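Local coordinates for protein nicotinate-nucleotide diphosphorylase (Carboxylating) (Streptococcus pyogenes GA06023, PDB 5HUO) that catalyses the formation of nicotinate mononucleotide, carbon dioxide and diphosphate from quinolinate and phosphoribosyl diphosphate, a step of NAD(+) biosynthesis, at residues 171-175 with 186-190; 146-150 with 274-279. All blocks are in the same frame, centred on the assembly; numbering follows the deposited sequence.

Interaction 1: 171-175 with 186-190; sequences RLFEK and HRFNL. With SO4 (sulfate ion), chain J.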
ATOM      1  N   ARG A 171      17.985  -1.420  -5.068  1.00 89.84           N
ATOM      2  CA  ARG A 171      18.853  -2.388  -5.745  1.00 89.65           C
ATOM      3  C   ARG A 171      18.708  -2.383  -7.275  1.00 89.40           C
ATOM      4  O   ARG A 171      19.666  -2.327  -7.994  1.00 89.05           O
ATOM      5  CB  ARG A 171      18.631  -3.816  -5.228  1.00 90.28           C
ATOM      6  CG  ARG A 171      19.571  -4.793  -5.831  1.00 90.23           C
ATOM      7  CD  ARG A 171      19.536  -6.095  -5.095  1.00 90.92           C
ATOM      8  NE  ARG A 171      20.112  -5.995  -3.772  1.00 91.10           N
ATOM      9  CZ  ARG A 171      19.980  -6.920  -2.816  1.00 91.83           C
ATOM     10  NH1 ARG A 171      19.261  -8.008  -2.982  1.00 92.43           N
ATOM     11  NH2 ARG A 171      20.535  -6.745  -1.626  1.00 92.06           N
ATOM     12  N   LEU A 172      17.487  -2.390  -7.712  1.00 89.72           N
ATOM     13  CA  LEU A 172      17.177  -2.306  -9.107  1.00 89.66           C
ATOM     14  C   LEU A 172      17.891  -1.182  -9.829  1.00 89.07           C
ATOM     15  O   LEU A 172      18.350  -1.345 -10.972  1.00 88.96           O
ATOM     16  CB  LEU A 172      15.684  -2.058  -9.227  1.00 90.18           C
ATOM     17  CG  LEU A 172      15.087  -2.062 -10.594  1.00 90.39           C
ATOM     18  CD1 LEU A 172      15.094  -3.515 -11.119  1.00 90.80           C
ATOM     19  CD2 LEU A 172      13.680  -1.583 -10.468  1.00 91.00           C
ATOM     20  N   PHE A 173      17.918  -0.033  -9.193  1.00 88.85           N
ATOM     21  CA  PHE A 173      18.414   1.209  -9.815  1.00 88.42           C
ATOM     22  C   PHE A 173      19.933   1.140  -9.825  1.00 88.05           C
ATOM     23  O   PHE A 173      20.585   1.526 -10.790  1.00 87.85           O
ATOM     24  CB  PHE A 173      17.989   2.483  -9.046  1.00 88.44           C
ATOM     25  CG  PHE A 173      16.512   2.780  -9.062  1.00 88.96           C
ATOM     26  CD1 PHE A 173      15.660   2.168  -8.205  1.00 89.52           C
ATOM     27  CD2 PHE A 173      15.991   3.721  -9.881  1.00 89.05           C
ATOM     28  CE1 PHE A 173      14.295   2.439  -8.224  1.00 90.20           C
ATOM     29  CE2 PHE A 173      14.635   3.973  -9.919  1.00 89.70           C
ATOM     30  CZ  PHE A 173      13.778   3.325  -9.094  1.00 90.29           C
ATOM     31  N   GLU A 174      20.490   0.658  -8.750  1.00 88.09           N
ATOM     32  CA  GLU A 174      21.940   0.537  -8.617  1.00 87.93           C
ATOM     33  C   GLU A 174      22.473  -0.523  -9.561  1.00 88.08           C
ATOM     34  O   GLU A 174      23.469  -0.342 -10.208  1.00 88.00           O
ATOM     35  CB  GLU A 174      22.322   0.265  -7.170  1.00 88.12           C
ATOM     36  CG  GLU A 174      21.906   1.435  -6.277  1.00 88.10           C
ATOM     37  CD  GLU A 174      22.355   1.306  -4.838  1.00 88.39           C
ATOM     38  OE1 GLU A 174      22.620   0.161  -4.347  1.00 88.71           O
ATOM     39  OE2 GLU A 174      22.451   2.355  -4.163  1.00 88.42           O
ATOM     40  N   LYS A 175      21.755  -1.614  -9.698  1.00 88.40           N
ATOM     41  CA  LYS A 175      22.174  -2.681 -10.623  1.00 88.70           C
ATOM     42  C   LYS A 175      22.229  -2.091 -12.012  1.00 88.59           C
ATOM     43  O   LYS A 175      23.095  -2.440 -12.813  1.00 88.78           O
ATOM     44  CB  LYS A 175      21.222  -3.865 -10.558  1.00 89.18           C
ATOM     45  CG  LYS A 175      21.302  -4.594  -9.212  1.00 89.45           C
ATOM     46  CD  LYS A 175      22.263  -5.782  -9.246  1.00 89.86           C
ATOM     47  CE  LYS A 175      22.506  -6.320  -7.846  1.00 90.16           C
ATOM     48  NZ  LYS A 175      23.349  -7.544  -7.843  1.00 90.74           N
ATOM     49  N   HIS A 186      25.419  -9.413 -10.801  1.00 91.93           N
ATOM     50  CA  HIS A 186      25.392 -10.696 -10.120  1.00 92.66           C
ATOM     51  C   HIS A 186      23.920 -10.985  -9.823  1.00 92.63           C
ATOM     52  O   HIS A 186      23.053 -10.175 -10.116  1.00 92.10           O
ATOM     53  CB  HIS A 186      26.242 -10.596  -8.843  1.00 92.72           C
ATOM     54  CG  HIS A 186      26.882 -11.881  -8.442  1.00 93.70           C
ATOM     55  ND1 HIS A 186      26.161 -13.037  -8.243  1.00 94.32           N
ATOM     56  CD2 HIS A 186      28.179 -12.210  -8.257  1.00 94.31           C
ATOM     57  CE1 HIS A 186      26.985 -14.028  -7.971  1.00 95.25           C
ATOM     58  NE2 HIS A 186      28.217 -13.555  -7.984  1.00 95.27           N
ATOM     59  N   ARG A 187      23.610 -12.067  -9.143  1.00 93.29           N
ATOM     60  CA  ARG A 187      22.243 -12.291  -8.657  1.00 93.42           C
ATOM     61  C   ARG A 187      21.687 -11.112  -7.920  1.00 92.72           C
ATOM     62  O   ARG A 187      22.412 -10.395  -7.163  1.00 92.33           O
ATOM     63  CB  ARG A 187      22.179 -13.510  -7.768  1.00 94.29           C
ATOM     64  CG  ARG A 187      22.885 -13.382  -6.443  1.00 95.85           C
ATOM     65  CD  ARG A 187      22.801 -14.670  -5.655  1.00 99.29           C
ATOM     66  NE  ARG A 187      23.460 -14.513  -4.354  1.00102.05           N
ATOM     67  CZ  ARG A 187      23.175 -15.229  -3.275  1.00105.79           C
ATOM     68  NH1 ARG A 187      22.235 -16.158  -3.312  1.00107.29           N
ATOM     69  NH2 ARG A 187      23.824 -15.006  -2.143  1.00108.95           N
ATOM     70  N   PHE A 188      20.443 -10.851  -8.193  1.00 92.67           N
ATOM     71  CA  PHE A 188      19.690  -9.806  -7.574  1.00 92.24           C
ATOM     72  C   PHE A 188      19.344 -10.061  -6.123  1.00 92.67           C
ATOM     73  O   PHE A 188      18.930  -9.179  -5.388  1.00 92.43           O
ATOM     74  CB  PHE A 188      18.339  -9.737  -8.253  1.00 92.44           C
ATOM     75  CG  PHE A 188      17.630  -8.445  -8.047  1.00 91.99           C
ATOM     76  CD1 PHE A 188      18.011  -7.313  -8.719  1.00 91.27           C
ATOM     77  CD2 PHE A 188      16.639  -8.357  -7.092  1.00 92.42           C
ATOM     78  CE1 PHE A 188      17.369  -6.129  -8.469  1.00 90.97           C
ATOM     79  CE2 PHE A 188      16.032  -7.161  -6.788  1.00 92.15           C
ATOM     80  CZ  PHE A 188      16.380  -6.043  -7.495  1.00 91.42           C
ATOM     81  N   ASN A 189      19.389 -11.313  -5.746  1.00 94.89           N
ATOM     82  CA  ASN A 189      18.572 -11.824  -4.666  1.00 96.39           C
ATOM     83  C   ASN A 189      19.094 -13.051  -4.034  1.00 97.37           C
ATOM     84  O   ASN A 189      19.824 -13.774  -4.650  1.00 96.86           O
ATOM     85  CB  ASN A 189      17.274 -12.267  -5.301  1.00 98.36           C
ATOM     86  CG  ASN A 189      16.146 -11.627  -4.684  1.00100.00           C
ATOM     87  OD1 ASN A 189      16.303 -11.055  -3.651  1.00103.69           O
ATOM     88  ND2 ASN A 189      15.009 -11.669  -5.305  1.00100.72           N
ATOM     89  N   LEU A 190      18.547 -13.384  -2.884  1.00 98.97           N
ATOM     90  CA  LEU A 190      18.758 -14.737  -2.301  1.00101.03           C
ATOM     91  C   LEU A 190      17.930 -15.818  -2.999  1.00102.44           C
ATOM     92  O   LEU A 190      18.247 -16.968  -2.884  1.00102.26           O
ATOM     93  CB  LEU A 190      18.438 -14.775  -0.808  1.00101.68           C
ATOM     94  CG  LEU A 190      19.416 -13.970   0.045  1.00101.36           C
ATOM     95  CD1 LEU A 190      18.935 -13.864   1.473  1.00102.27           C
ATOM     96  CD2 LEU A 190      20.812 -14.581  -0.005  1.00101.75           C
TER
HETATM   97  S   SO4 J 304      26.331 -11.815  -3.215  1.00104.88           S
HETATM   98  O1  SO4 J 304      27.763 -11.818  -3.616  1.00104.49           O
HETATM   99  O2  SO4 J 304      25.505 -11.283  -4.326  1.00111.71           O
HETATM  100  O3  SO4 J 304      25.774 -13.140  -2.887  1.00 95.73           O
HETATM  101  O4  SO4 J 304      26.262 -10.998  -2.002  1.00 90.14           O

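Interaction 2: 146-150 with 274-279; sequences TAAYV and IDMTTI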
ATOM      1  N   THR A 146      31.906   2.426 -11.582  1.00 89.68           N
ATOM      2  CA  THR A 146      31.975   1.146 -12.301  1.00 90.08           C
ATOM      3  C   THR A 146      32.886   1.262 -13.536  1.00 90.78           C
ATOM      4  O   THR A 146      33.823   0.492 -13.711  1.00 91.60           O
ATOM      5  CB  THR A 146      30.592   0.688 -12.743  1.00 89.59           C
ATOM      6  OG1 THR A 146      29.774   0.510 -11.590  1.00 89.14           O
ATOM      7  CG2 THR A 146      30.679  -0.625 -13.508  1.00 90.14           C
ATOM      8  N   ALA A 147      32.657   2.308 -14.316  1.00 90.60           N
ATOM      9  CA  ALA A 147      33.499   2.628 -15.469  1.00 91.36           C
ATOM     10  C   ALA A 147      34.951   2.778 -15.110  1.00 92.19           C
ATOM     11  O   ALA A 147      35.825   2.278 -15.812  1.00 93.18           O
ATOM     12  CB  ALA A 147      33.031   3.879 -16.163  1.00 91.08           C
ATOM     13  N   ALA A 148      35.205   3.449 -14.004  1.00 91.95           N
ATOM     14  CA  ALA A 148      36.583   3.659 -13.521  1.00 92.83           C
ATOM     15  C   ALA A 148      37.260   2.320 -13.158  1.00 93.56           C
ATOM     16  O   ALA A 148      38.452   2.123 -13.408  1.00 94.71           O
ATOM     17  CB  ALA A 148      36.587   4.588 -12.331  1.00 92.45           C
ATOM     18  N   TYR A 149      36.516   1.443 -12.499  1.00 93.03           N
ATOM     19  CA  TYR A 149      37.040   0.141 -12.126  1.00 93.74           C
ATOM     20  C   TYR A 149      37.394  -0.671 -13.358  1.00 94.55           C
ATOM     21  O   TYR A 149      38.421  -1.329 -13.416  1.00 95.71           O
ATOM     22  CB  TYR A 149      36.017  -0.635 -11.294  1.00 93.02           C
ATOM     23  CG  TYR A 149      36.089  -0.393  -9.771  1.00 92.84           C
ATOM     24  CD1 TYR A 149      36.176   0.871  -9.259  1.00 92.52           C
ATOM     25  CD2 TYR A 149      36.045  -1.455  -8.863  1.00 93.09           C
ATOM     26  CE1 TYR A 149      36.197   1.070  -7.901  1.00 92.48           C
ATOM     27  CE2 TYR A 149      36.080  -1.246  -7.511  1.00 93.06           C
ATOM     28  CZ  TYR A 149      36.167   0.012  -7.040  1.00 92.76           C
ATOM     29  OH  TYR A 149      36.207   0.245  -5.683  1.00 92.85           O
ATOM     30  N   VAL A 150      36.510  -0.629 -14.342  1.00 94.06           N
ATOM     31  CA  VAL A 150      36.754  -1.379 -15.578  1.00 94.91           C
ATOM     32  C   VAL A 150      38.077  -0.941 -16.210  1.00 96.16           C
ATOM     33  O   VAL A 150      38.870  -1.763 -16.614  1.00 97.37           O
ATOM     34  CB  VAL A 150      35.593  -1.224 -16.592  1.00 94.29           C
ATOM     35  CG1 VAL A 150      36.003  -1.677 -17.982  1.00 95.37           C
ATOM     36  CG2 VAL A 150      34.408  -2.036 -16.132  1.00 93.53           C
ATOM     37  N   ILE A 274      38.752  -5.654  -3.088  1.00141.08           N
ATOM     38  CA  ILE A 274      38.857  -5.228  -4.481  1.00137.21           C
ATOM     39  C   ILE A 274      38.387  -3.794  -4.572  1.00137.53           C
ATOM     40  O   ILE A 274      37.214  -3.499  -4.391  1.00136.46           O
ATOM     41  CB  ILE A 274      38.046  -6.093  -5.463  1.00131.35           C
ATOM     42  CG1 ILE A 274      38.617  -7.522  -5.506  1.00130.49           C
ATOM     43  CG2 ILE A 274      38.044  -5.433  -6.846  1.00129.00           C
ATOM     44  CD1 ILE A 274      37.849  -8.514  -6.345  1.00132.27           C
ATOM     45  N   ASP A 275      39.324  -2.922  -4.896  1.00137.78           N
ATOM     46  CA  ASP A 275      39.038  -1.503  -5.065  1.00137.54           C
ATOM     47  C   ASP A 275      39.850  -0.917  -6.241  1.00135.56           C
ATOM     48  O   ASP A 275      40.529  -1.660  -6.971  1.00132.59           O
ATOM     49  CB  ASP A 275      39.278  -0.767  -3.740  1.00141.29           C
ATOM     50  CG  ASP A 275      40.773  -0.594  -3.397  1.00146.21           C
ATOM     51  OD1 ASP A 275      41.610  -0.351  -4.302  1.00143.40           O
ATOM     52  OD2 ASP A 275      41.087  -0.654  -2.194  1.00143.82           O
ATOM     53  N   MET A 276      39.796   0.401  -6.393  1.00132.68           N
ATOM     54  CA  MET A 276      40.538   1.092  -7.456  1.00137.05           C
ATOM     55  C   MET A 276      42.028   0.737  -7.546  1.00143.36           C
ATOM     56  O   MET A 276      42.555   0.521  -8.618  1.00142.18           O
ATOM     57  CB  MET A 276      40.429   2.604  -7.290  1.00137.53           C
ATOM     58  CG  MET A 276      39.230   3.177  -7.988  1.00135.13           C
ATOM     59  SD  MET A 276      39.463   3.024  -9.753  1.00130.95           S
ATOM     60  CE  MET A 276      39.888   4.704 -10.149  1.00129.83           C
ATOM     61  N   THR A 277      42.700   0.730  -6.405  1.00150.24           N
ATOM     62  CA  THR A 277      44.158   0.442  -6.337  1.00155.19           C
ATOM     63  C   THR A 277      44.447  -1.051  -6.617  1.00152.26           C
ATOM     64  O   THR A 277      45.302  -1.410  -7.406  1.00157.08           O
ATOM     65  CB  THR A 277      44.774   0.894  -4.974  1.00159.03           C
ATOM     66  OG1 THR A 277      44.074   0.269  -3.887  1.00157.74           O
ATOM     67  CG2 THR A 277      44.685   2.412  -4.829  1.00158.37           C
ATOM     68  N   THR A 278      43.707  -1.902  -5.939  1.00145.20           N
ATOM     69  CA  THR A 278      43.862  -3.351  -6.011  1.00138.87           C
ATOM     70  C   THR A 278      43.451  -4.006  -7.337  1.00134.51           C
ATOM     71  O   THR A 278      44.043  -4.966  -7.771  1.00131.42           O
ATOM     72  CB  THR A 278      42.947  -3.958  -4.959  1.00138.90           C
ATOM     73  OG1 THR A 278      43.152  -3.274  -3.736  1.00136.70           O
ATOM     74  CG2 THR A 278      43.226  -5.392  -4.779  1.00143.78           C
ATOM     75  N   ILE A 279      42.397  -3.501  -7.968  1.00129.36           N
ATOM     76  CA  ILE A 279      41.767  -4.228  -9.088  1.00123.66           C
ATOM     77  C   ILE A 279      42.753  -4.615 -10.228  1.00124.18           C
ATOM     78  O   ILE A 279      42.554  -5.596 -10.901  1.00121.22           O
ATOM     79  CB  ILE A 279      40.532  -3.495  -9.641  1.00118.76           C
ATOM     80  CG1 ILE A 279      39.769  -4.409 -10.585  1.00116.36           C
ATOM     81  CG2 ILE A 279      40.932  -2.243 -10.382  1.00120.22           C
ATOM     82  CD1 ILE A 279      38.333  -4.030 -10.761  1.00112.94           C
TER

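Interaction 1: 171-175 with 186-190
Arg171 meets Phe188 twice, once with its aliphatic part and once with its charged end. With CG anti to the backbone N (chi1 -176°), the side chain runs out across one face of the phenyl ring: CD stands almost over the middle, 3.9 Å from the centroid of the Phe188 ring, a CH-pi contact. A bend at chi3 then turns the guanidinium, whose plane lies 76° from that of the ring, so that Arg171 NH1 donates to Phe188 O over 2.7 Å. The bond is bent, with an N-H...O angle of 140°, and the oxygen lies somewhat out of the guanidinium plane. A salt bridge to Asp49 of a second subunit holds the same nitrogen, and Thr166 takes the bond from NE. Next along the helix, Leu172 borders the rim of the ring, its CD1 4.4 Å from Phe188 CE1, while its backbone N approaches the edge. One turn on from Arg171, Lys175 bends at chi2 and reaches the loop with its ammonium group. Lys175 NZ donates to Arg187 O at 3.1 Å, arriving from above the carbonyl plane, and only weakly to His186 O; its stronger polar partner is Asp162, in a salt bridge. On the loop, Arg187 leaves the backbone away from the helix; its NE and NH2 both donate to sulfate O3, at 3.1 Å and 2.8 Å, from the guanidinium edge. His186 ND1 in turn accepts from Arg187 N, at 2.9 Å, with the donor close to the imidazole plane. A loop tied to a helix and presenting an arginine to an oxyanion, here a sulfate probably from the crystallisation liquor, is consistent with the anion-binding active site of a quinolinate phosphoribosyltransferase.

Interaction 2: 146-150 with 274-279
A chi1 of -89° carries the Tyr149 ring from its helix toward the 274-279 loop, while bends at chi2 and chi3 of Met276 bring the thioether alongside Ala148 and the Tyr149 ring. The two side chains meet obliquely: Met276 CG lies 3.7 Å from Tyr149 CE1. The sulfur SD stands 4.8 Å from the centroid of the Tyr149 ring and 49° off its normal, a Met-aromatic contact that is neither face-on nor edge-on. The methyl end continues to Ala148, with Met276 CE 4.0 Å from Ala148 CB. Further along the loop, Ile279 CD1 comes to 3.9 Å from Tyr149 CD2. The phenol end lies against the loop backbone, Tyr149 OH being 3.4 Å from Asp275 CA. Asp275 OD1 helps to shape the turn, accepting from Thr278 N at 3.1 Å and, with its syn lone pair, from Thr277 OG1 at 2.6 Å. Ser292 and Leu295 also touch the tyrosine. The result is an apolar joint between helix 122-153 and a turn shaped by an Asx motif, following strand 267-271 of the parallel sheet in the C-terminal domain.

In the fold
Both contacts lie in the C-terminal domain of the quinolinate phosphoribosyltransferase family, their centres 19 Å apart and their nearest atoms about 7 Å apart, without touching. Along the chain, 171-175 and 186-190 of interaction 1 are nested between the two segments of interaction 2. Interaction 1 joins helix 171-180 to the loop that precedes strand 194-196 of the parallel sheet; interaction 2 joins the long helix 122-153 to the loop between the neighbouring strands 267-271 and 289-291. The same long helix links them, since Phe173 and Glu174 pack on its Leu139 and Ile142. Other subunits reach interaction 1 but not interaction 2, so the former also belongs to the hexamer interfaces.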